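Local structure of 3-chlorocatechol 1,2-dioxygenase (Rhodococcus opacus, 2BOY) at residues A[48-53]-A[173-178]; A[103-108]-A[243-248]; A[206-211]-A[228-233]. The protein binds a ferric ion and probably uses it, like other intradiol dioxygenases, to split the aromatic ring of catechols between their two hydroxyl-bearing carbons. One frame throughout, in Å; residues are numbered along the deposited sequence.

Contact 1: A[48-53]-A[173-178]; sequences PLFLDV and GPTGAL. With BHO (benzhydroxamic acid), chain J.
T175 points at L49 and F50 across helices 174-181 and 47-54, whose short segments run at 42° to each other with axes 9.7 Å apart. From its CB, which lies 4.0 Å from L49 CD2, the side chain divides. OG1, beside the backbone N with chi1 at -57°, comes to rest over the backbone of F50, 3.6 Å from F50 CA; its hydrogen bond goes to a residue bordering the segments, so the hydroxyl is satisfied though it packs on carbon. CG2 sits at the edge of the F50 ring, near its plane, and faces V53 CG2 at 4.2 Å. The backbone N of T175 is hydrogen-bonded to E46 OE1, so a residue just ahead of one helix holds the first turn of the other. L178 CD2 meets F50 CE2 at 3.8 Å, and W37 meets the F50 ring edge-to-face. L49 divides its branches: CG and CD2 lean on T175, while CD1 turns to the bound benzhydroxamic acid, 3.5 Å from ring carbon C5. V53 uses one methyl for both, CG2 also approaching C4 of the same ring at 3.3 Å. The partners of T175 are apolar, but a hydroxyl oxygen is the atom pressed closest against them. The contact joins the N-terminal helical part to the dioxygenase domain, and on this side of the pocket the ligand's phenyl ring is probably held by shape and apolar contact.

Contact 2: A[103-108]-A[243-248]; sequences LIFRGE and FETSYK
L103 and F243 start a parallel strand pair in the mixed sheet of the dioxygenase beta barrel, 103-108 lying beside 243-248 in register through E108 and K248. Five backbone hydrogen bonds run alternately to and fro: I104 N gives to F243 O (2.8 Å) and I104 O receives T245 N, R106 repeats this with T245 O and Y247 N, and E108 N closes the series on Y247 O (3.1 Å, the least straight at 141°). CA-H...O contacts lie between them, that from S246 CA to R106 O being 3.1 Å. Apolar packing occupies the face bearing L103, F105, F243, T245 and Y247. The F105 ring, carried anti to its own N (chi1 -179°), lies along the neighbouring strand, with CD2 3.6 Å from T245 CG2 and CZ 3.6 Å from Y247 CB; L208 packs against the ring too. T245 sets its methyl toward F105, while OG1, anti to the backbone N, is hydrogen-bonded to S231 O. The opposite face, with I104, R106, E108, E244, S246 and K248, is more polar. There I104 CG2 lies over one face of the R106 guanidinium, and E244 CD lies at its edge, the carboxylate plane standing almost upright to it, at 87°. Their salt bridge is weak, made through R106 NH2 and E244 OE2, 3.3 Å apart.

Contact 3: A[206-211]-A[228-233]; sequences TQLYFE and LLLSLD
Three backbone bonds join Y209, L230 and E211 to their neighbours: Y209 N gives to L228 O (2.8 Å) almost straight, L230 N to Y209 O, and E211 N to L230 O. Leucines pack around this short parallel pair. The backbone places L228 CB 3.3 Å from Q207 O and by Y209 CD1; chi1 at -55°, with CG beside the backbone N, lays CG and both methyls against the same oxygen, CD1 at 3.5 Å. That carbonyl is buried and has no hydrogen-bond partner in the model. L228 CD2 also reaches L208 CD2 (3.9 Å) and T206 OG1 (3.3 Å), whose hydrogen bond goes to Q71 O. With an alanine here the methyls would be gone, and the L208 side chain would probably be set free to shift. L230, on the face of F210, crosses L208 at about a right angle, its CD1 3.8 Å from L208 CB. F210 lies alongside L230 and offers its ring edge to L232 CD1 at 3.8 Å, brought there by unusual torsions of L232 (chi1 -106°, chi2 24°). A water bridges E211 OE1 and L232 N. Q207 OE1 and Y209 OH are hydrogen-bonded to the two terminal nitrogens of R188, while Q207 NE2 goes to I74 O. Q207 also touches the iron ligands H191 and H193 and benzhydroxamic acid, so this strand pair of the intradiol dioxygenase barrel borders the ferric active site.

In the fold
Starting from the N terminus, the helical part supplies 48-53, which waits about 120 residues for 173-178 to close contact 1. Meanwhile strand 102-110 has opened contact 2, which closes only near the C terminus at 243-248, so the two cross along the chain. Contact 3, from 206-211 to 228-233, opens after contact 1 has closed and is nested inside the loop of contact 2. Contacts 2 and 3 share one sheet, strands 229-236 and 241-250 being neighbours in it, and their centres are about 9 Å apart. Contact 1 lies on the opposite side of the chain centre, joining helices to the barrel domain by the ligand pocket.

Contact 1: A[48-53]-A[173-178]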
loop_
_atom_site.group_PDB
_atom_site.type_symbol
_atom_site.label_atom_id
_atom_site.label_comp_id
_atom_site.label_asym_id
_atom_site.label_seq_id
_atom_site.Cartn_x
_atom_site.Cartn_y
_atom_site.Cartn_z
ATOM N N PRO A 48 -0.320 7.422 -7.064
ATOM C CA PRO A 48 -1.421 8.396 -7.165
ATOM C C PRO A 48 -2.675 7.806 -7.848
ATOM O O PRO A 48 -3.773 8.027 -7.325
ATOM C CB PRO A 48 -0.815 9.556 -7.949
ATOM C CG PRO A 48 0.712 9.435 -7.756
ATOM C CD PRO A 48 0.949 7.939 -7.632
ATOM N N LEU A 49 -2.516 7.033 -8.932
ATOM C CA LEU A 49 -3.660 6.424 -9.575
ATOM C C LEU A 49 -4.382 5.463 -8.630
ATOM O O LEU A 49 -5.593 5.557 -8.435
ATOM C CB LEU A 49 -3.229 5.707 -10.867
ATOM C CG LEU A 49 -4.293 4.860 -11.585
ATOM C CD1 LEU A 49 -5.506 5.678 -12.062
ATOM C CD2 LEU A 49 -3.596 4.182 -12.792
ATOM N N PHE A 50 -3.638 4.525 -8.040
ATOM C CA PHE A 50 -4.249 3.528 -7.169
ATOM C C PHE A 50 -4.995 4.194 -6.023
ATOM O O PHE A 50 -6.164 3.871 -5.742
ATOM C CB PHE A 50 -3.161 2.609 -6.597
ATOM C CG PHE A 50 -3.672 1.653 -5.565
ATOM C CD1 PHE A 50 -3.222 1.731 -4.246
ATOM C CD2 PHE A 50 -4.636 0.716 -5.876
ATOM C CE1 PHE A 50 -3.691 0.836 -3.286
ATOM C CE2 PHE A 50 -5.133 -0.157 -4.902
ATOM C CZ PHE A 50 -4.650 -0.080 -3.612
ATOM N N LEU A 51 -4.301 5.114 -5.342
ATOM C CA LEU A 51 -4.910 5.752 -4.183
ATOM C C LEU A 51 -6.112 6.595 -4.599
ATOM O O LEU A 51 -7.151 6.569 -3.917
ATOM C CB LEU A 51 -3.880 6.636 -3.468
ATOM C CG LEU A 51 -2.701 5.790 -2.920
ATOM C CD1 LEU A 51 -1.597 6.734 -2.405
ATOM C CD2 LEU A 51 -3.159 4.803 -1.855
ATOM N N ASP A 52 -5.963 7.333 -5.706
ATOM C CA ASP A 52 -7.042 8.195 -6.185
ATOM C C ASP A 52 -8.259 7.397 -6.640
ATOM O O ASP A 52 -9.391 7.875 -6.451
ATOM C CB ASP A 52 -6.588 9.122 -7.309
ATOM C CG ASP A 52 -5.770 10.291 -6.796
ATOM O OD1 ASP A 52 -5.559 10.424 -5.559
ATOM O OD2 ASP A 52 -5.266 11.110 -7.579
ATOM N N VAL A 53 -8.056 6.194 -7.185
ATOM C CA VAL A 53 -9.198 5.329 -7.538
ATOM C C VAL A 53 -9.988 4.896 -6.281
ATOM O O VAL A 53 -11.219 5.059 -6.196
ATOM C CB VAL A 53 -8.762 4.102 -8.362
ATOM C CG1 VAL A 53 -9.877 3.028 -8.439
ATOM C CG2 VAL A 53 -8.416 4.550 -9.762
ATOM N N GLY A 173 -1.477 -1.746 -16.263
ATOM C CA GLY A 173 -0.763 -1.289 -15.069
ATOM C C GLY A 173 -1.301 -2.048 -13.855
ATOM O O GLY A 173 -2.325 -2.756 -13.951
ATOM N N PRO A 174 -0.618 -1.923 -12.712
ATOM C CA PRO A 174 -1.029 -2.642 -11.507
ATOM C C PRO A 174 -2.462 -2.278 -11.032
ATOM O O PRO A 174 -3.160 -3.163 -10.598
ATOM C CB PRO A 174 0.025 -2.220 -10.466
ATOM C CG PRO A 174 1.216 -1.763 -11.267
ATOM C CD PRO A 174 0.620 -1.141 -12.518
ATOM N N THR A 175 -2.908 -1.028 -11.157
ATOM C CA THR A 175 -4.228 -0.678 -10.604
ATOM C C THR A 175 -5.291 -1.424 -11.420
ATOM O O THR A 175 -6.188 -2.085 -10.897
ATOM C CB THR A 175 -4.487 0.838 -10.696
ATOM O OG1 THR A 175 -3.426 1.548 -10.019
ATOM C CG2 THR A 175 -5.790 1.219 -9.940
ATOM N N GLY A 176 -5.157 -1.293 -12.733
ATOM C CA GLY A 176 -6.032 -1.972 -13.667
ATOM C C GLY A 176 -5.913 -3.465 -13.522
ATOM O O GLY A 176 -6.930 -4.166 -13.683
ATOM N N ALA A 177 -4.717 -3.968 -13.207
ATOM C CA ALA A 177 -4.559 -5.434 -12.993
ATOM C C ALA A 177 -5.307 -5.909 -11.767
ATOM O O ALA A 177 -5.890 -6.984 -11.775
ATOM C CB ALA A 177 -3.079 -5.844 -12.890
ATOM N N LEU A 178 -5.262 -5.135 -10.676
ATOM C CA LEU A 178 -6.049 -5.501 -9.502
ATOM C C LEU A 178 -7.574 -5.500 -9.790
ATOM O O LEU A 178 -8.304 -6.407 -9.362
ATOM C CB LEU A 178 -5.756 -4.527 -8.349
ATOM C CG LEU A 178 -6.740 -4.570 -7.177
ATOM C CD1 LEU A 178 -6.645 -5.911 -6.427
ATOM C CD2 LEU A 178 -6.414 -3.418 -6.255
HETATM C C1 BHO J . -9.597 9.789 -12.394
HETATM C C2 BHO J . -9.917 9.600 -10.965
HETATM C C3 BHO J . -9.393 8.488 -10.304
HETATM C C4 BHO J . -8.600 7.576 -11.018
HETATM C C5 BHO J . -8.316 7.761 -12.361
HETATM C C6 BHO J . -8.819 8.857 -13.063
HETATM C C BHO J . -10.159 10.984 -13.099
HETATM O O1 BHO J . -11.181 11.419 -12.678
HETATM N N BHO J . -9.657 11.568 -14.168
HETATM O O2 BHO J . -8.465 11.889 -14.298
#

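Contact 2: A[103-108]-A[243-248]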
loop_
_atom_site.group_PDB
_atom_site.type_symbol
_atom_site.label_atom_id
_atom_site.label_comp_id
_atom_site.label_asym_id
_atom_site.label_seq_id
_atom_site.Cartn_x
_atom_site.Cartn_y
_atom_site.Cartn_z
ATOM N N LEU A 103 -20.107 19.937 -27.742
ATOM C CA LEU A 103 -20.776 20.295 -26.517
ATOM C C LEU A 103 -20.590 21.785 -26.292
ATOM O O LEU A 103 -19.432 22.269 -26.305
ATOM C CB LEU A 103 -20.162 19.536 -25.310
ATOM C CG LEU A 103 -20.767 19.949 -23.952
ATOM C CD1 LEU A 103 -22.279 19.630 -23.873
ATOM C CD2 LEU A 103 -19.989 19.309 -22.762
ATOM N N ILE A 104 -21.687 22.497 -26.047
ATOM C CA ILE A 104 -21.606 23.918 -25.663
ATOM C C ILE A 104 -21.963 23.989 -24.207
ATOM O O ILE A 104 -23.089 23.616 -23.794
ATOM C CB ILE A 104 -22.515 24.828 -26.520
ATOM C CG1 ILE A 104 -22.240 24.608 -28.027
ATOM C CG2 ILE A 104 -22.376 26.280 -26.097
ATOM C CD1 ILE A 104 -20.786 24.846 -28.482
ATOM N N PHE A 105 -21.000 24.468 -23.416
ATOM C CA PHE A 105 -21.157 24.487 -21.954
ATOM C C PHE A 105 -21.310 25.941 -21.489
ATOM O O PHE A 105 -20.438 26.769 -21.769
ATOM C CB PHE A 105 -19.969 23.775 -21.275
ATOM C CG PHE A 105 -20.065 23.734 -19.764
ATOM C CD1 PHE A 105 -19.878 24.894 -19.012
ATOM C CD2 PHE A 105 -20.335 22.534 -19.101
ATOM C CE1 PHE A 105 -19.975 24.893 -17.598
ATOM C CE2 PHE A 105 -20.404 22.488 -17.681
ATOM C CZ PHE A 105 -20.250 23.704 -16.938
ATOM N N ARG A 106 -22.454 26.267 -20.883
ATOM C CA ARG A 106 -22.713 27.631 -20.414
ATOM C C ARG A 106 -22.534 27.617 -18.905
ATOM O O ARG A 106 -23.328 26.985 -18.171
ATOM C CB ARG A 106 -24.152 28.057 -20.781
ATOM C CG ARG A 106 -24.387 28.074 -22.296
ATOM C CD ARG A 106 -25.844 28.417 -22.723
ATOM N NE ARG A 106 -26.047 28.203 -24.182
ATOM C CZ ARG A 106 -25.478 28.961 -25.102
ATOM N NH1 ARG A 106 -24.708 29.954 -24.687
ATOM N NH2 ARG A 106 -25.690 28.751 -26.410
ATOM N N GLY A 107 -21.480 28.300 -18.434
ATOM C CA GLY A 107 -21.150 28.337 -17.019
ATOM C C GLY A 107 -21.517 29.656 -16.363
ATOM O O GLY A 107 -21.578 30.713 -17.016
ATOM N N GLU A 108 -21.777 29.594 -15.061
ATOM C CA GLU A 108 -21.949 30.796 -14.265
ATOM C C GLU A 108 -21.292 30.481 -12.918
ATOM O O GLU A 108 -21.382 29.330 -12.412
ATOM C CB GLU A 108 -23.459 31.130 -14.068
ATOM C CG GLU A 108 -23.699 32.474 -13.332
ATOM C CD GLU A 108 -25.159 32.737 -12.960
ATOM O OE1 GLU A 108 -25.914 31.758 -12.726
ATOM O OE2 GLU A 108 -25.529 33.935 -12.850
ATOM N N PHE A 243 -24.871 19.442 -28.594
ATOM C CA PHE A 243 -25.467 19.353 -27.277
ATOM C C PHE A 243 -25.127 20.606 -26.538
ATOM O O PHE A 243 -24.042 21.163 -26.748
ATOM C CB PHE A 243 -24.961 18.109 -26.563
ATOM C CG PHE A 243 -25.423 16.846 -27.239
ATOM C CD1 PHE A 243 -26.683 16.332 -26.972
ATOM C CD2 PHE A 243 -24.648 16.256 -28.230
ATOM C CE1 PHE A 243 -27.149 15.169 -27.649
ATOM C CE2 PHE A 243 -25.104 15.113 -28.926
ATOM C CZ PHE A 243 -26.346 14.574 -28.631
ATOM N N GLU A 244 -26.040 21.022 -25.683
ATOM C CA GLU A 244 -25.824 22.179 -24.833
ATOM C C GLU A 244 -26.169 21.837 -23.390
ATOM O O GLU A 244 -27.076 21.033 -23.115
ATOM C CB GLU A 244 -26.670 23.330 -25.359
ATOM C CG GLU A 244 -26.740 24.536 -24.474
ATOM C CD GLU A 244 -27.723 25.546 -25.061
ATOM O OE1 GLU A 244 -28.722 25.869 -24.370
ATOM O OE2 GLU A 244 -27.514 25.971 -26.224
ATOM N N THR A 245 -25.432 22.443 -22.465
ATOM C CA THR A 245 -25.686 22.232 -21.043
ATOM C C THR A 245 -25.308 23.499 -20.256
ATOM O O THR A 245 -24.642 24.352 -20.787
ATOM C CB THR A 245 -24.934 20.967 -20.568
ATOM O OG1 THR A 245 -25.415 20.595 -19.264
ATOM C CG2 THR A 245 -23.427 21.237 -20.344
ATOM N N SER A 246 -25.782 23.617 -19.013
ATOM C CA SER A 246 -25.614 24.831 -18.219
ATOM C C SER A 246 -25.289 24.337 -16.838
ATOM O O SER A 246 -25.809 23.295 -16.403
ATOM C CB SER A 246 -26.925 25.631 -18.120
ATOM O OG SER A 246 -27.273 26.140 -19.396
ATOM N N TYR A 247 -24.440 25.072 -16.146
ATOM C CA TYR A 247 -24.156 24.777 -14.745
ATOM C C TYR A 247 -23.834 26.045 -13.999
ATOM O O TYR A 247 -23.175 26.931 -14.533
ATOM C CB TYR A 247 -22.975 23.801 -14.575
ATOM C CG TYR A 247 -22.867 23.248 -13.167
ATOM C CD1 TYR A 247 -23.722 22.216 -12.722
ATOM C CD2 TYR A 247 -21.928 23.757 -12.288
ATOM C CE1 TYR A 247 -23.642 21.722 -11.397
ATOM C CE2 TYR A 247 -21.820 23.295 -11.004
ATOM C CZ TYR A 247 -22.689 22.274 -10.555
ATOM O OH TYR A 247 -22.554 21.810 -9.267
ATOM N N LYS A 248 -24.257 26.098 -12.744
ATOM C CA LYS A 248 -23.922 27.225 -11.899
ATOM C C LYS A 248 -23.082 26.773 -10.729
ATOM O O LYS A 248 -23.550 25.943 -9.908
ATOM C CB LYS A 248 -25.199 27.897 -11.353
ATOM C CG LYS A 248 -24.917 29.020 -10.341
ATOM C CD LYS A 248 -26.210 29.659 -9.730
ATOM C CE LYS A 248 -26.777 28.819 -8.553
ATOM N NZ LYS A 248 -28.256 29.081 -8.244
#

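Contact 3: A[206-211]-A[228-233]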
loop_
_atom_site.group_PDB
_atom_site.type_symbol
_atom_site.label_atom_id
_atom_site.label_comp_id
_atom_site.label_asym_id
_atom_site.label_seq_id
_atom_site.Cartn_x
_atom_site.Cartn_y
_atom_site.Cartn_z
ATOM N N THR A 206 -13.929 20.144 -8.613
ATOM C CA THR A 206 -15.124 19.356 -8.805
ATOM C C THR A 206 -15.109 18.680 -10.190
ATOM O O THR A 206 -14.157 18.842 -10.957
ATOM C CB THR A 206 -16.391 20.257 -8.565
ATOM O OG1 THR A 206 -17.575 19.451 -8.455
ATOM C CG2 THR A 206 -16.666 21.264 -9.711
ATOM N N GLN A 207 -16.154 17.920 -10.464
ATOM C CA GLN A 207 -16.289 17.193 -11.742
ATOM C C GLN A 207 -17.736 17.284 -12.127
ATOM O O GLN A 207 -18.602 17.258 -11.251
ATOM C CB GLN A 207 -16.008 15.717 -11.527
ATOM C CG GLN A 207 -14.548 15.426 -11.225
ATOM C CD GLN A 207 -14.192 13.973 -11.365
ATOM O OE1 GLN A 207 -14.731 13.262 -12.225
ATOM N NE2 GLN A 207 -13.262 13.530 -10.540
ATOM N N LEU A 208 -18.026 17.305 -13.427
ATOM C CA LEU A 208 -19.441 17.269 -13.832
ATOM C C LEU A 208 -19.623 16.084 -14.773
ATOM O O LEU A 208 -18.777 15.857 -15.604
ATOM C CB LEU A 208 -19.832 18.586 -14.531
ATOM C CG LEU A 208 -19.705 19.809 -13.594
ATOM C CD1 LEU A 208 -19.864 21.130 -14.341
ATOM C CD2 LEU A 208 -20.708 19.712 -12.427
ATOM N N TYR A 209 -20.704 15.345 -14.595
ATOM C CA TYR A 209 -20.998 14.099 -15.301
ATOM C C TYR A 209 -22.238 14.318 -16.162
ATOM O O TYR A 209 -22.858 15.363 -16.082
ATOM C CB TYR A 209 -21.301 13.021 -14.279
ATOM C CG TYR A 209 -20.194 12.823 -13.265
ATOM C CD1 TYR A 209 -20.230 13.470 -12.035
ATOM C CD2 TYR A 209 -19.114 11.974 -13.550
ATOM C CE1 TYR A 209 -19.204 13.304 -11.115
ATOM C CE2 TYR A 209 -18.078 11.802 -12.632
ATOM C CZ TYR A 209 -18.140 12.468 -11.422
ATOM O OH TYR A 209 -17.137 12.289 -10.496
ATOM N N PHE A 210 -22.588 13.356 -17.007
ATOM C CA PHE A 210 -23.708 13.515 -17.971
ATOM C C PHE A 210 -24.807 12.536 -17.568
ATOM O O PHE A 210 -24.540 11.336 -17.469
ATOM C CB PHE A 210 -23.180 13.271 -19.369
ATOM C CG PHE A 210 -22.103 14.227 -19.757
ATOM C CD1 PHE A 210 -20.763 13.905 -19.588
ATOM C CD2 PHE A 210 -22.430 15.506 -20.205
ATOM C CE1 PHE A 210 -19.789 14.813 -19.893
ATOM C CE2 PHE A 210 -21.444 16.418 -20.517
ATOM C CZ PHE A 210 -20.121 16.069 -20.360
ATOM N N GLU A 211 -25.984 13.078 -17.241
ATOM C CA GLU A 211 -27.170 12.353 -16.739
ATOM C C GLU A 211 -27.371 10.991 -17.397
ATOM O O GLU A 211 -27.582 9.970 -16.751
ATOM C CB GLU A 211 -28.406 13.159 -17.124
ATOM C CG GLU A 211 -29.260 13.535 -15.954
ATOM C CD GLU A 211 -30.139 14.703 -16.284
ATOM O OE1 GLU A 211 -30.511 14.866 -17.473
ATOM O OE2 GLU A 211 -30.429 15.459 -15.347
ATOM N N LEU A 228 -23.879 16.894 -9.290
ATOM C CA LEU A 228 -22.883 17.060 -10.378
ATOM C C LEU A 228 -23.305 16.404 -11.717
ATOM O O LEU A 228 -22.527 16.331 -12.667
ATOM C CB LEU A 228 -21.546 16.453 -9.920
ATOM C CG LEU A 228 -21.014 17.030 -8.576
ATOM C CD1 LEU A 228 -19.762 16.287 -8.138
ATOM C CD2 LEU A 228 -20.778 18.563 -8.710
ATOM N N LEU A 229 -24.540 15.949 -11.782
ATOM C CA LEU A 229 -25.068 15.385 -13.011
ATOM C C LEU A 229 -25.712 16.453 -13.918
ATOM O O LEU A 229 -26.625 17.183 -13.497
ATOM C CB LEU A 229 -26.027 14.236 -12.694
ATOM C CG LEU A 229 -25.363 13.014 -11.996
ATOM C CD1 LEU A 229 -26.434 12.228 -11.243
ATOM C CD2 LEU A 229 -24.711 12.150 -13.059
ATOM N N LEU A 230 -25.207 16.556 -15.144
ATOM C CA LEU A 230 -25.681 17.564 -16.084
ATOM C C LEU A 230 -26.746 16.974 -16.984
ATOM O O LEU A 230 -26.696 15.780 -17.286
ATOM C CB LEU A 230 -24.547 18.008 -17.000
ATOM C CG LEU A 230 -23.315 18.660 -16.364
ATOM C CD1 LEU A 230 -22.236 18.865 -17.432
ATOM C CD2 LEU A 230 -23.653 19.983 -15.676
ATOM N N SER A 231 -27.685 17.818 -17.400
ATOM C CA SER A 231 -28.638 17.472 -18.461
ATOM C C SER A 231 -28.188 18.110 -19.763
ATOM O O SER A 231 -27.750 19.254 -19.789
ATOM C CB SER A 231 -30.038 17.960 -18.099
ATOM O OG SER A 231 -30.058 19.365 -17.961
ATOM N N LEU A 232 -28.312 17.356 -20.842
ATOM C CA LEU A 232 -27.925 17.770 -22.178
ATOM C C LEU A 232 -29.176 18.035 -23.023
ATOM O O LEU A 232 -30.123 17.210 -23.011
ATOM C CB LEU A 232 -27.177 16.617 -22.826
ATOM C CG LEU A 232 -25.661 16.655 -23.004
ATOM C CD1 LEU A 232 -24.967 17.593 -22.015
ATOM C CD2 LEU A 232 -25.078 15.235 -23.022
ATOM N N ASP A 233 -29.179 19.158 -23.740
ATOM C CA ASP A 233 -30.214 19.430 -24.742
ATOM C C ASP A 233 -29.631 19.257 -26.131
ATOM O O ASP A 233 -28.568 19.791 -26.440
ATOM C CB ASP A 233 -30.765 20.848 -24.583
ATOM C CG ASP A 233 -31.550 21.031 -23.283
ATOM O OD1 ASP A 233 -32.071 20.015 -22.758
ATOM O OD2 ASP A 233 -31.712 22.144 -22.723
HETATM O O HOH W 1 -29.936 14.958 -20.246
#